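Local coordinates for acetate kinase (Entamoeba histolytica, PDB 4H0O), which probably interconverts acetate and acetyl phosphate as a pyrophosphate-dependent acetate kinase of the ASKHA superfamily, at residues Tyr168-Pro171 with Gln177-Lys180; Ile207-Gly212 with Lys315-Leu320; Thr235-Val240 with Cys245-Pro250; Thr251-Met256 with Asp267-Lys272; Ser273-Val278 with Gln303-Val308. All blocks are in the same frame, centred on the assembly; numbering follows the deposited sequence.

Interaction 1. Residues Tyr168-Pro171 with Gln177-Lys180; sequences YAIP and QYLK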
# COMPACT_ATOMS: atom_id res chain seq x y z
N TYR B 168 9.13 0.87 -8.35
CA TYR B 168 7.70 0.88 -8.64
C TYR B 168 7.43 0.35 -10.05
O TYR B 168 8.21 0.59 -10.97
CB TYR B 168 7.13 2.29 -8.47
CG TYR B 168 7.13 2.77 -7.04
CD1 TYR B 168 6.24 2.24 -6.11
CD2 TYR B 168 8.01 3.75 -6.61
CE1 TYR B 168 6.23 2.66 -4.80
CE2 TYR B 168 8.01 4.19 -5.30
CZ TYR B 168 7.11 3.64 -4.40
OH TYR B 168 7.10 4.06 -3.09
N ALA B 169 6.33 -0.37 -10.21
CA ALA B 169 6.01 -1.01 -11.48
C ALA B 169 5.60 -0.02 -12.58
O ALA B 169 4.50 -0.12 -13.13
CB ALA B 169 4.93 -2.06 -11.29
N ILE B 170 6.49 0.92 -12.89
CA ILE B 170 6.27 1.92 -13.94
C ILE B 170 7.42 1.88 -14.96
O ILE B 170 8.51 1.37 -14.65
CB ILE B 170 6.16 3.35 -13.34
CG1 ILE B 170 7.39 3.68 -12.49
CG2 ILE B 170 4.88 3.49 -12.52
CD1 ILE B 170 7.45 5.13 -12.05
N PRO B 171 7.21 2.40 -16.18
CA PRO B 171 8.28 2.26 -17.16
C PRO B 171 9.33 3.36 -17.04
O PRO B 171 9.09 4.37 -16.39
CB PRO B 171 7.54 2.43 -18.49
CG PRO B 171 6.44 3.37 -18.17
CD PRO B 171 6.01 3.03 -16.76
N GLN B 177 13.50 7.74 -11.95
CA GLN B 177 13.35 9.07 -11.36
C GLN B 177 12.63 8.99 -10.02
O GLN B 177 12.73 9.91 -9.20
CB GLN B 177 12.57 10.00 -12.29
CG GLN B 177 13.26 10.29 -13.62
CD GLN B 177 12.35 11.03 -14.60
OE1 GLN B 177 11.18 11.29 -14.30
NE2 GLN B 177 12.89 11.36 -15.76
N TYR B 178 11.91 7.90 -9.80
CA TYR B 178 11.04 7.78 -8.63
C TYR B 178 11.28 6.49 -7.84
O TYR B 178 10.34 5.80 -7.45
CB TYR B 178 9.58 7.90 -9.05
CG TYR B 178 9.27 9.18 -9.78
CD1 TYR B 178 9.50 10.41 -9.18
CD2 TYR B 178 8.76 9.17 -11.07
CE1 TYR B 178 9.23 11.60 -9.84
CE2 TYR B 178 8.49 10.36 -11.74
CZ TYR B 178 8.72 11.56 -11.12
OH TYR B 178 8.46 12.74 -11.77
N LEU B 179 12.55 6.18 -7.61
CA LEU B 179 12.90 5.04 -6.78
C LEU B 179 12.51 5.32 -5.33
O LEU B 179 12.44 6.47 -4.90
CB LEU B 179 14.39 4.72 -6.89
CG LEU B 179 14.85 4.17 -8.23
CD1 LEU B 179 16.35 3.89 -8.23
CD2 LEU B 179 14.08 2.90 -8.59
N LYS B 180 12.24 4.25 -4.58
CA LYS B 180 11.93 4.38 -3.16
C LYS B 180 13.19 4.75 -2.39
O LYS B 180 14.28 4.26 -2.69
CB LYS B 180 11.33 3.08 -2.63
CG LYS B 180 11.12 3.05 -1.12
CD LYS B 180 10.48 1.75 -0.66
CE LYS B 180 9.12 1.54 -1.32
NZ LYS B 180 8.43 0.33 -0.77
O HOH W 1 10.50 3.13 -9.26
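Tyr168 lays the edge of its ring against the backbone carbonyl of Tyr178. The oxygen lies near the ring plane, with Tyr178 O 3.2 Å from Tyr168 CD2 and 3.6 Å from Tyr168 CE2. The aromatic C-H edge thus faces a partly negative oxygen. A water joins the same two residues. It accepts from Tyr168 N at 2.8 Å and gives a weak hydrogen bond to Tyr178 O at 3.2 Å.

Further out on the ring, Lys180 crosses Tyr168 at about a right angle. Lys180 CE is 3.7 Å from Tyr168 OH. The lysine chain starts with CG anti to the backbone N (chi1 173°) and bends at chi3, which carries CE past the hydroxyl. Lys180 NZ goes on to weak polar contacts with Thr229 and Asp228.

Tyr178 sends its own ring away from Tyr168. Ile170 CD1 meets that ring at its edge, 4.4 Å from Tyr178 CD2, and Gln177 CB sits over one face. The hydroxyl of Tyr178 is hydrogen-bonded to Gln259 of the second subunit. Ile170 is placed by an inverse gamma turn centred on Ala169, closed by Ile170 N to Tyr168 O at 2.6 Å. The loop before the short helix 174-177 and the residues at and after its end thus pack together at the dimer interface.

Interaction 2. Residues Ile207-Gly212 with Lys315-Leu320; sequences IACHLG and KTIGGL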
# COMPACT_ATOMS: atom_id res chain seq x y z
N ILE B 207 10.41 -6.13 12.86
CA ILE B 207 9.61 -5.07 12.25
C ILE B 207 9.51 -3.92 13.25
O ILE B 207 8.99 -4.09 14.36
CB ILE B 207 8.20 -5.55 11.85
CG1 ILE B 207 8.28 -6.57 10.71
CG2 ILE B 207 7.33 -4.38 11.43
CD1 ILE B 207 6.93 -7.08 10.22
N ALA B 208 10.04 -2.77 12.86
CA ALA B 208 10.02 -1.60 13.73
C ALA B 208 8.97 -0.60 13.27
O ALA B 208 8.80 -0.38 12.07
CB ALA B 208 11.38 -0.94 13.77
N CYS B 209 8.27 0.01 14.22
CA CYS B 209 7.25 1.00 13.89
C CYS B 209 7.61 2.37 14.47
O CYS B 209 7.52 2.58 15.69
CB CYS B 209 5.88 0.56 14.40
SG CYS B 209 5.40 -1.10 13.88
N HIS B 210 8.03 3.29 13.61
CA HIS B 210 8.29 4.66 14.03
C HIS B 210 6.97 5.42 13.97
O HIS B 210 6.60 5.98 12.94
CB HIS B 210 9.32 5.30 13.10
CG HIS B 210 9.70 6.70 13.47
ND1 HIS B 210 10.96 7.06 13.90
CD2 HIS B 210 8.97 7.86 13.47
CE1 HIS B 210 11.00 8.36 14.14
NE2 HIS B 210 9.80 8.86 13.89
N LEU B 211 6.26 5.43 15.09
CA LEU B 211 4.96 6.10 15.15
C LEU B 211 5.12 7.50 15.73
O LEU B 211 5.02 7.70 16.95
CB LEU B 211 3.96 5.25 15.94
CG LEU B 211 3.79 3.82 15.39
CD1 LEU B 211 2.63 3.08 16.05
CD2 LEU B 211 3.63 3.85 13.87
N GLY B 212 5.36 8.47 14.85
CA GLY B 212 5.74 9.80 15.27
C GLY B 212 4.62 10.83 15.30
O GLY B 212 3.47 10.53 14.96
N LYS B 315 -2.06 -3.80 8.22
CA LYS B 315 -1.81 -4.28 6.87
C LYS B 315 -0.34 -4.11 6.47
O LYS B 315 0.24 -4.98 5.80
CB LYS B 315 -2.71 -3.54 5.87
CG LYS B 315 -2.47 -3.92 4.42
CD LYS B 315 -3.17 -2.97 3.46
CE LYS B 315 -4.68 -2.96 3.69
NZ LYS B 315 -5.38 -1.99 2.80
N THR B 316 0.26 -3.00 6.89
CA THR B 316 1.66 -2.72 6.58
C THR B 316 2.60 -3.72 7.26
O THR B 316 3.57 -4.19 6.66
CB THR B 316 2.05 -1.29 6.98
OG1 THR B 316 1.13 -0.36 6.39
CG2 THR B 316 3.46 -0.97 6.52
N ILE B 317 2.31 -4.03 8.52
CA ILE B 317 3.09 -5.01 9.28
C ILE B 317 2.95 -6.40 8.65
O ILE B 317 3.94 -7.11 8.47
CB ILE B 317 2.66 -5.04 10.76
CG1 ILE B 317 3.03 -3.73 11.45
CG2 ILE B 317 3.31 -6.22 11.48
CD1 ILE B 317 2.41 -3.56 12.83
N GLY B 318 1.71 -6.77 8.32
CA GLY B 318 1.45 -8.04 7.65
C GLY B 318 2.24 -8.19 6.36
O GLY B 318 2.80 -9.26 6.09
N GLY B 319 2.28 -7.13 5.56
CA GLY B 319 2.99 -7.17 4.29
C GLY B 319 4.49 -7.30 4.45
O GLY B 319 5.15 -8.02 3.70
N LEU B 320 5.04 -6.59 5.44
CA LEU B 320 6.48 -6.60 5.69
C LEU B 320 6.95 -7.94 6.24
O LEU B 320 8.06 -8.39 5.94
CB LEU B 320 6.87 -5.46 6.63
CG LEU B 320 6.89 -4.06 6.01
CD1 LEU B 320 7.19 -3.00 7.06
CD2 LEU B 320 7.92 -3.99 4.89
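Ile207 drives its CD1 methyl between Ile317 and Leu320 of the helix. The methyl is 3.9 Å from Ile317 CG2 and also 3.9 Å from Leu320 CB. It comes closer still to the helix backbone, with Ile207 CD1 3.5 Å from Ile317 O. The side chains of Ile207 and Ile317 cross obliquely. Two residues along the strand, Cys209 SG lies 4.0 Å from Ile317 CD1. Ile317 therefore works with both branches: CG2 serves Ile207 and CD1 serves Cys209.

Torsions explain the reach of Ile207. CG1 is anti to the carbonyl carbon (chi1 -67°), and an extended chi2 of -179° pushes CD1 straight out to the helix. The four touching residues are all buried and the side-chain contacts are apolar.

The backbones hold the groups in place. Leu320 N bonds to Thr316 O at 3.1 Å, one of the regular helix bonds. On the strand side, Ile207 and Cys209 are tied by backbone hydrogen bonds to strand 329-333, and Ala208 to Cys219. Segments 207-211 and 315-320 run roughly antiparallel, at 152°, with axes 9.8 Å apart.

This is helix-on-sheet packing in the ribonuclease H-like fold. Strand 205-211 lies between strands 216-222 and 329-333 of a mixed sheet, and the long helix 299-324 packs on it. Leu320 also touches Cys218 of strand 216-222, while Ile207 reaches Met321 and Ile324 further along the same helix.

Interaction 3. Residues Thr235-Val240 with Cys245-Pro250; sequences TLAGLV and CGDIDP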
# COMPACT_ATOMS: atom_id res chain seq x y z
N THR B 235 7.77 11.45 1.39
CA THR B 235 7.52 11.21 2.81
C THR B 235 6.02 11.17 3.09
O THR B 235 5.59 11.29 4.23
CB THR B 235 8.17 12.29 3.69
OG1 THR B 235 7.65 13.58 3.32
CG2 THR B 235 9.68 12.29 3.50
N LEU B 236 5.23 11.01 2.03
CA LEU B 236 3.78 10.96 2.13
C LEU B 236 3.25 9.52 2.10
O LEU B 236 2.16 9.22 2.59
CB LEU B 236 3.15 11.79 1.00
CG LEU B 236 1.64 11.80 0.78
CD1 LEU B 236 1.15 13.20 0.51
CD2 LEU B 236 1.27 10.89 -0.38
N ALA B 237 4.05 8.61 1.53
CA ALA B 237 3.63 7.23 1.34
C ALA B 237 3.63 6.40 2.64
O ALA B 237 4.34 6.73 3.60
CB ALA B 237 4.52 6.56 0.31
N GLY B 238 2.83 5.34 2.65
CA GLY B 238 2.89 4.35 3.71
C GLY B 238 1.73 4.36 4.69
O GLY B 238 0.57 4.17 4.31
N LEU B 239 2.06 4.57 5.96
CA LEU B 239 1.08 4.58 7.04
C LEU B 239 0.14 5.78 6.96
O LEU B 239 0.49 6.81 6.38
CB LEU B 239 1.81 4.61 8.38
CG LEU B 239 2.22 3.31 9.06
CD1 LEU B 239 2.66 2.26 8.07
CD2 LEU B 239 3.34 3.57 10.05
N VAL B 240 -1.05 5.64 7.53
CA VAL B 240 -1.88 6.80 7.82
C VAL B 240 -1.12 7.61 8.87
O VAL B 240 -0.64 7.05 9.86
CB VAL B 240 -3.24 6.39 8.40
CG1 VAL B 240 -4.00 7.61 8.91
CG2 VAL B 240 -4.06 5.65 7.35
N CYS B 245 -1.94 11.35 4.11
CA CYS B 245 -2.86 10.29 3.71
C CYS B 245 -2.25 8.89 3.77
O CYS B 245 -2.95 7.92 4.06
CB CYS B 245 -3.39 10.56 2.31
SG CYS B 245 -2.11 10.62 1.04
N GLY B 246 -0.96 8.78 3.48
CA GLY B 246 -0.33 7.47 3.35
C GLY B 246 -0.71 6.85 2.01
O GLY B 246 -1.17 7.56 1.12
N ASP B 247 -0.51 5.54 1.87
CA ASP B 247 -0.86 4.85 0.63
C ASP B 247 -2.36 4.92 0.32
O ASP B 247 -3.19 4.48 1.11
CB ASP B 247 -0.41 3.39 0.68
CG ASP B 247 1.09 3.22 0.53
OD1 ASP B 247 1.76 4.14 -0.00
OD2 ASP B 247 1.61 2.16 0.94
N ILE B 248 -2.69 5.49 -0.84
CA ILE B 248 -4.07 5.54 -1.31
C ILE B 248 -4.13 5.14 -2.78
O ILE B 248 -3.09 5.00 -3.43
CB ILE B 248 -4.66 6.96 -1.16
CG1 ILE B 248 -3.81 7.97 -1.92
CG2 ILE B 248 -4.79 7.34 0.31
CD1 ILE B 248 -4.39 9.38 -1.91
N ASP B 249 -5.34 4.95 -3.30
CA ASP B 249 -5.54 4.66 -4.72
C ASP B 249 -4.86 5.74 -5.58
O ASP B 249 -5.20 6.92 -5.46
CB ASP B 249 -7.04 4.59 -5.03
CG ASP B 249 -7.34 3.97 -6.38
OD1 ASP B 249 -6.62 4.25 -7.36
OD2 ASP B 249 -8.33 3.20 -6.47
N PRO B 250 -3.90 5.34 -6.42
CA PRO B 250 -3.09 6.24 -7.26
C PRO B 250 -3.92 7.12 -8.20
O PRO B 250 -3.44 8.15 -8.66
CB PRO B 250 -2.23 5.28 -8.08
CG PRO B 250 -2.16 4.03 -7.26
CD PRO B 250 -3.50 3.93 -6.58
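Asp247 N gives Gly238 O a nearly straight hydrogen bond, 3.0 Å long with an N-H...O angle of 172°. The donor sits above the carbonyl plane, 37° out of it. Asp247 returns to the same glycine with its carboxylate: OD1 takes a weak bond from Gly238 N at 3.1 Å. CG is anti to the carbonyl carbon (chi1 -74°), which turns the carboxylate back over the glycine. Ala237 CB packs against the same oxygen, 3.7 Å from Asp247 OD1.

Gly246 presses its backbone into the bend of residues 236-239. Gly246 CA makes C-H...O contacts with Leu236 O at 3.1 Å and with Leu239 O at 3.2 Å. With no side chain, Gly246 can come this close, and its positive phi favours glycine. The backbone angles of Gly238 by themselves call for glycine, because a CB would be jammed against the carbonyl O of the residue before. Next to the glycines, Leu236 CD2 is 3.7 Å from Cys245 SG. Val240 CG2 lies 4.1 Å from Cys245 O.

Both segments belong to the connection between strand 225-229 and helix 251-260, next to Arg244, a predicted transition-state stabiliser. Leu236 and Cys245 pack on Leu269 of helix 262-271. Val240 leans on helix 299-324, and Leu239 on that helix and strand 216-222. Asp249 bonds Thr251 N at the start of helix 251-260 and Ser234 of the second subunit.

Interaction 4. Residues Thr251-Met256 with Asp267-Lys272; sequences TIPIDM and DILNKK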
# COMPACT_ATOMS: atom_id res chain seq x y z
N THR B 251 -5.16 6.70 -8.48
CA THR B 251 -6.05 7.46 -9.34
C THR B 251 -6.65 8.66 -8.59
O THR B 251 -7.02 9.67 -9.21
CB THR B 251 -7.17 6.55 -9.92
OG1 THR B 251 -6.58 5.45 -10.63
CG2 THR B 251 -8.07 7.33 -10.87
N ILE B 252 -6.73 8.55 -7.27
CA ILE B 252 -7.31 9.61 -6.45
C ILE B 252 -6.62 10.98 -6.59
O ILE B 252 -7.31 11.99 -6.77
CB ILE B 252 -7.44 9.20 -4.95
CG1 ILE B 252 -8.35 7.98 -4.82
CG2 ILE B 252 -8.01 10.35 -4.13
CD1 ILE B 252 -8.61 7.55 -3.39
N PRO B 253 -5.28 11.04 -6.49
CA PRO B 253 -4.67 12.36 -6.69
C PRO B 253 -4.99 12.91 -8.08
O PRO B 253 -5.35 14.08 -8.17
CB PRO B 253 -3.16 12.07 -6.58
CG PRO B 253 -3.07 10.84 -5.76
CD PRO B 253 -4.27 10.02 -6.14
N ILE B 254 -4.87 12.08 -9.11
CA ILE B 254 -5.17 12.48 -10.49
C ILE B 254 -6.56 13.12 -10.63
O ILE B 254 -6.71 14.18 -11.24
CB ILE B 254 -5.07 11.28 -11.46
CG1 ILE B 254 -3.70 10.60 -11.33
CG2 ILE B 254 -5.32 11.72 -12.89
CD1 ILE B 254 -3.55 9.34 -12.18
N ASP B 255 -7.58 12.47 -10.06
CA ASP B 255 -8.94 12.99 -10.12
C ASP B 255 -9.12 14.27 -9.29
O ASP B 255 -9.90 15.14 -9.66
CB ASP B 255 -9.95 11.92 -9.66
CG ASP B 255 -10.27 10.93 -10.76
OD1 ASP B 255 -10.32 11.35 -11.94
OD2 ASP B 255 -10.48 9.74 -10.45
N MET B 256 -8.39 14.37 -8.18
CA MET B 256 -8.44 15.58 -7.36
C MET B 256 -7.78 16.77 -8.05
O MET B 256 -8.20 17.91 -7.85
CB MET B 256 -7.81 15.33 -5.98
CG MET B 256 -8.65 14.44 -5.07
SD MET B 256 -7.77 13.96 -3.56
CE MET B 256 -7.68 15.54 -2.70
N ASP B 267 -1.12 20.07 -0.99
CA ASP B 267 -1.37 20.60 0.35
C ASP B 267 -2.37 19.75 1.12
O ASP B 267 -2.19 19.49 2.31
CB ASP B 267 -1.87 22.05 0.26
CG ASP B 267 -2.13 22.66 1.62
OD1 ASP B 267 -1.16 22.94 2.35
OD2 ASP B 267 -3.32 22.86 1.97
N ILE B 268 -3.43 19.31 0.44
CA ILE B 268 -4.47 18.50 1.07
C ILE B 268 -3.93 17.17 1.59
O ILE B 268 -4.17 16.79 2.74
CB ILE B 268 -5.65 18.25 0.11
CG1 ILE B 268 -6.42 19.54 -0.17
CG2 ILE B 268 -6.59 17.21 0.68
CD1 ILE B 268 -7.38 19.46 -1.36
N LEU B 269 -3.18 16.46 0.74
CA LEU B 269 -2.66 15.14 1.07
C LEU B 269 -1.52 15.17 2.09
O LEU B 269 -1.26 14.18 2.78
CB LEU B 269 -2.22 14.40 -0.20
CG LEU B 269 -3.30 14.17 -1.26
CD1 LEU B 269 -2.77 13.37 -2.44
CD2 LEU B 269 -4.51 13.48 -0.65
N ASN B 270 -0.83 16.31 2.19
CA ASN B 270 0.30 16.46 3.10
C ASN B 270 -0.06 17.10 4.44
O ASN B 270 0.54 16.79 5.47
CB ASN B 270 1.42 17.27 2.44
CG ASN B 270 2.43 16.41 1.70
OD1 ASN B 270 3.30 15.79 2.32
ND2 ASN B 270 2.32 16.37 0.38
N LYS B 271 -1.04 18.00 4.42
CA LYS B 271 -1.31 18.85 5.58
C LYS B 271 -2.75 18.76 6.10
O LYS B 271 -3.02 19.16 7.23
CB LYS B 271 -0.97 20.31 5.24
CG LYS B 271 0.49 20.56 4.86
CD LYS B 271 1.41 20.45 6.07
CE LYS B 271 2.87 20.67 5.69
NZ LYS B 271 3.14 22.05 5.19
N LYS B 272 -3.65 18.24 5.27
CA LYS B 272 -5.06 18.17 5.63
C LYS B 272 -5.65 16.76 5.49
O LYS B 272 -6.84 16.61 5.23
CB LYS B 272 -5.88 19.16 4.81
CG LYS B 272 -5.79 20.60 5.30
CD LYS B 272 -4.69 21.36 4.60
CE LYS B 272 -4.68 22.83 5.00
NZ LYS B 272 -3.41 23.51 4.62
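Met256 reaches across to the second helix with its terminal methyl. Met256 CE is 3.9 Å from Ile268 CG2 and 4.2 Å from Ile268 CD1, so it meets both branches of the isoleucine. Met256 CE also comes within 4.3 Å of Leu269 CD2. The methionine leaves its helix with CG anti to the carbonyl carbon and stays extended at chi2. A bend at chi3 (68°) then turns CE onto the isoleucine.

The second point of touch is Pro253 CG with Leu269 CD1, at 4.2 Å. The proline ring and the leucine chain cross at about a right angle. Helices 251-260 and 262-271 follow each other in the chain and form a helical hairpin. Their short segments are inclined at 133°, with axes 12.0 Å apart. At this spacing the helices touch through side chains, with Met256 reaching furthest.

Beyond the hairpin, Asn270 O is hydrogen-bonded to Thr243 OG1. Met256 touches Tyr178 of the second subunit. At the end of the second helix, Lys272 NZ forms a salt bridge with Asp267 OD2 at 2.7 Å, meeting the syn lone pair.

Interaction 5. Residues Ser273-Val278 with Gln303-Val308; sequences SGLLGV and QLAFDV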
# COMPACT_ATOMS: atom_id res chain seq x y z
N SER B 273 -4.81 15.74 5.66
CA SER B 273 -5.29 14.36 5.60
C SER B 273 -4.95 13.57 6.86
O SER B 273 -4.83 14.13 7.95
CB SER B 273 -4.73 13.66 4.36
OG SER B 273 -5.11 14.34 3.19
N GLY B 274 -4.81 12.25 6.71
CA GLY B 274 -4.48 11.38 7.82
C GLY B 274 -5.42 11.50 9.00
O GLY B 274 -6.63 11.68 8.82
N LEU B 275 -4.87 11.43 10.21
CA LEU B 275 -5.65 11.54 11.43
C LEU B 275 -6.47 12.83 11.48
O LEU B 275 -7.63 12.82 11.88
CB LEU B 275 -4.74 11.44 12.66
CG LEU B 275 -4.08 10.09 12.90
CD1 LEU B 275 -3.05 10.18 14.02
CD2 LEU B 275 -5.12 9.03 13.23
N LEU B 276 -5.86 13.93 11.06
CA LEU B 276 -6.53 15.23 11.06
C LEU B 276 -7.74 15.24 10.13
O LEU B 276 -8.83 15.67 10.52
CB LEU B 276 -5.56 16.34 10.67
CG LEU B 276 -6.13 17.76 10.57
CD1 LEU B 276 -6.73 18.19 11.90
CD2 LEU B 276 -5.05 18.75 10.14
N GLY B 277 -7.55 14.75 8.91
CA GLY B 277 -8.59 14.79 7.90
C GLY B 277 -9.80 13.91 8.15
O GLY B 277 -10.92 14.26 7.78
N VAL B 278 -9.59 12.75 8.78
CA VAL B 278 -10.68 11.82 9.02
C VAL B 278 -11.43 12.12 10.32
O VAL B 278 -12.66 12.10 10.36
CB VAL B 278 -10.19 10.36 9.05
CG1 VAL B 278 -11.37 9.40 9.21
CG2 VAL B 278 -9.43 10.04 7.78
N GLN B 303 -13.47 7.85 15.96
CA GLN B 303 -13.45 6.39 15.98
C GLN B 303 -13.08 5.85 14.61
O GLN B 303 -12.35 4.86 14.49
CB GLN B 303 -14.82 5.85 16.41
CG GLN B 303 -14.87 4.34 16.59
CD GLN B 303 -14.03 3.86 17.76
OE1 GLN B 303 -14.28 4.24 18.91
NE2 GLN B 303 -13.04 3.02 17.48
N LEU B 304 -13.57 6.51 13.56
CA LEU B 304 -13.25 6.11 12.19
C LEU B 304 -11.77 6.34 11.90
O LEU B 304 -11.10 5.48 11.32
CB LEU B 304 -14.11 6.89 11.19
CG LEU B 304 -13.81 6.61 9.72
CD1 LEU B 304 -14.06 5.14 9.39
CD2 LEU B 304 -14.62 7.51 8.79
N ALA B 305 -11.26 7.49 12.33
CA ALA B 305 -9.85 7.82 12.13
C ALA B 305 -8.94 6.79 12.80
O ALA B 305 -7.94 6.37 12.21
CB ALA B 305 -9.56 9.22 12.64
N PHE B 306 -9.29 6.39 14.02
CA PHE B 306 -8.51 5.38 14.73
C PHE B 306 -8.56 4.03 14.01
O PHE B 306 -7.53 3.37 13.87
CB PHE B 306 -8.99 5.23 16.18
CG PHE B 306 -8.22 4.20 16.97
CD1 PHE B 306 -6.97 4.49 17.49
CD2 PHE B 306 -8.77 2.95 17.21
CE1 PHE B 306 -6.26 3.55 18.22
CE2 PHE B 306 -8.07 1.99 17.95
CZ PHE B 306 -6.81 2.30 18.45
N ASP B 307 -9.75 3.65 13.56
CA ASP B 307 -9.93 2.37 12.87
C ASP B 307 -9.15 2.31 11.56
O ASP B 307 -8.50 1.30 11.26
CB ASP B 307 -11.42 2.10 12.60
CG ASP B 307 -12.20 1.80 13.88
OD1 ASP B 307 -11.58 1.61 14.94
OD2 ASP B 307 -13.45 1.74 13.80
N VAL B 308 -9.22 3.39 10.78
CA VAL B 308 -8.50 3.48 9.51
C VAL B 308 -6.99 3.47 9.75
O VAL B 308 -6.24 2.80 9.03
CB VAL B 308 -8.90 4.75 8.73
CG1 VAL B 308 -7.99 4.96 7.53
CG2 VAL B 308 -10.35 4.67 8.29
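Helix 274-278 and helix 303-308 run roughly antiparallel, at 145°, with axes 8.7 Å apart and the CA atoms of Val278 and Ala305 only 5.1 Å from each other. The small side chain of Ala305 permits this approach. Val278 CB lies 3.8 Å from Ala305 CB.

Val278 does most of the touching. Its CG1 methyl, anti to the backbone N (chi1 -176°), rests on the helix backbone, 3.7 Å from Ala305 CA. The same methyl meets the fork of the neighbouring leucine: Val278 CG1 is 3.7 Å from Leu304 CG and 3.8 Å from Leu304 CD2. It thus settles into a corner made by the Leu304 branch and the Ala305 backbone. One turn earlier, Leu275 CD2 approaches Ala305 O at 4.0 Å.

The side chains that meet are apolar. On the second helix, Gln303 NE2 bonds to Asp307 OD1 at 3.3 Å, one turn along. The oxygen lies in the amide plane of Gln303, but the amide meets the carboxylate from above its plane.

Helix 274-279 is here packed against the first part of the long helix 299-324. Leu275 also touches Met285, a predicted ATP-site residue, and Ile288, both on helix 285-293. Leu304 reaches Gln175 of the second subunit, and Val308 packs on Val240 in the loop before helix 251-260.

Interaction 3 sits amid interactions 2, 4 and 5 and touches all three. Leu239 CD2 packs on Leu211 CD2 at 3.8 Å, and Cys245 N lies 3.2 Å from Leu269 O, a probable hydrogen bond. Val240 CG1 is 4.0 Å from Gly274 CA. Interactions 4 and 5 meet where Ile268 O and Ser273 OG come to 2.7 Å, a probable hydrogen bond. Interactions 2 and 5 share helix 299-324, their centres 17 Å apart. Interaction 1 stays apart, its nearest atoms about 5 Å from interaction 3. All five touch the second subunit. Of the predicted transition-state stabilisers, Arg244 is about 5 Å from Leu236 and His184 about 9 Å from Cys209, between side chains.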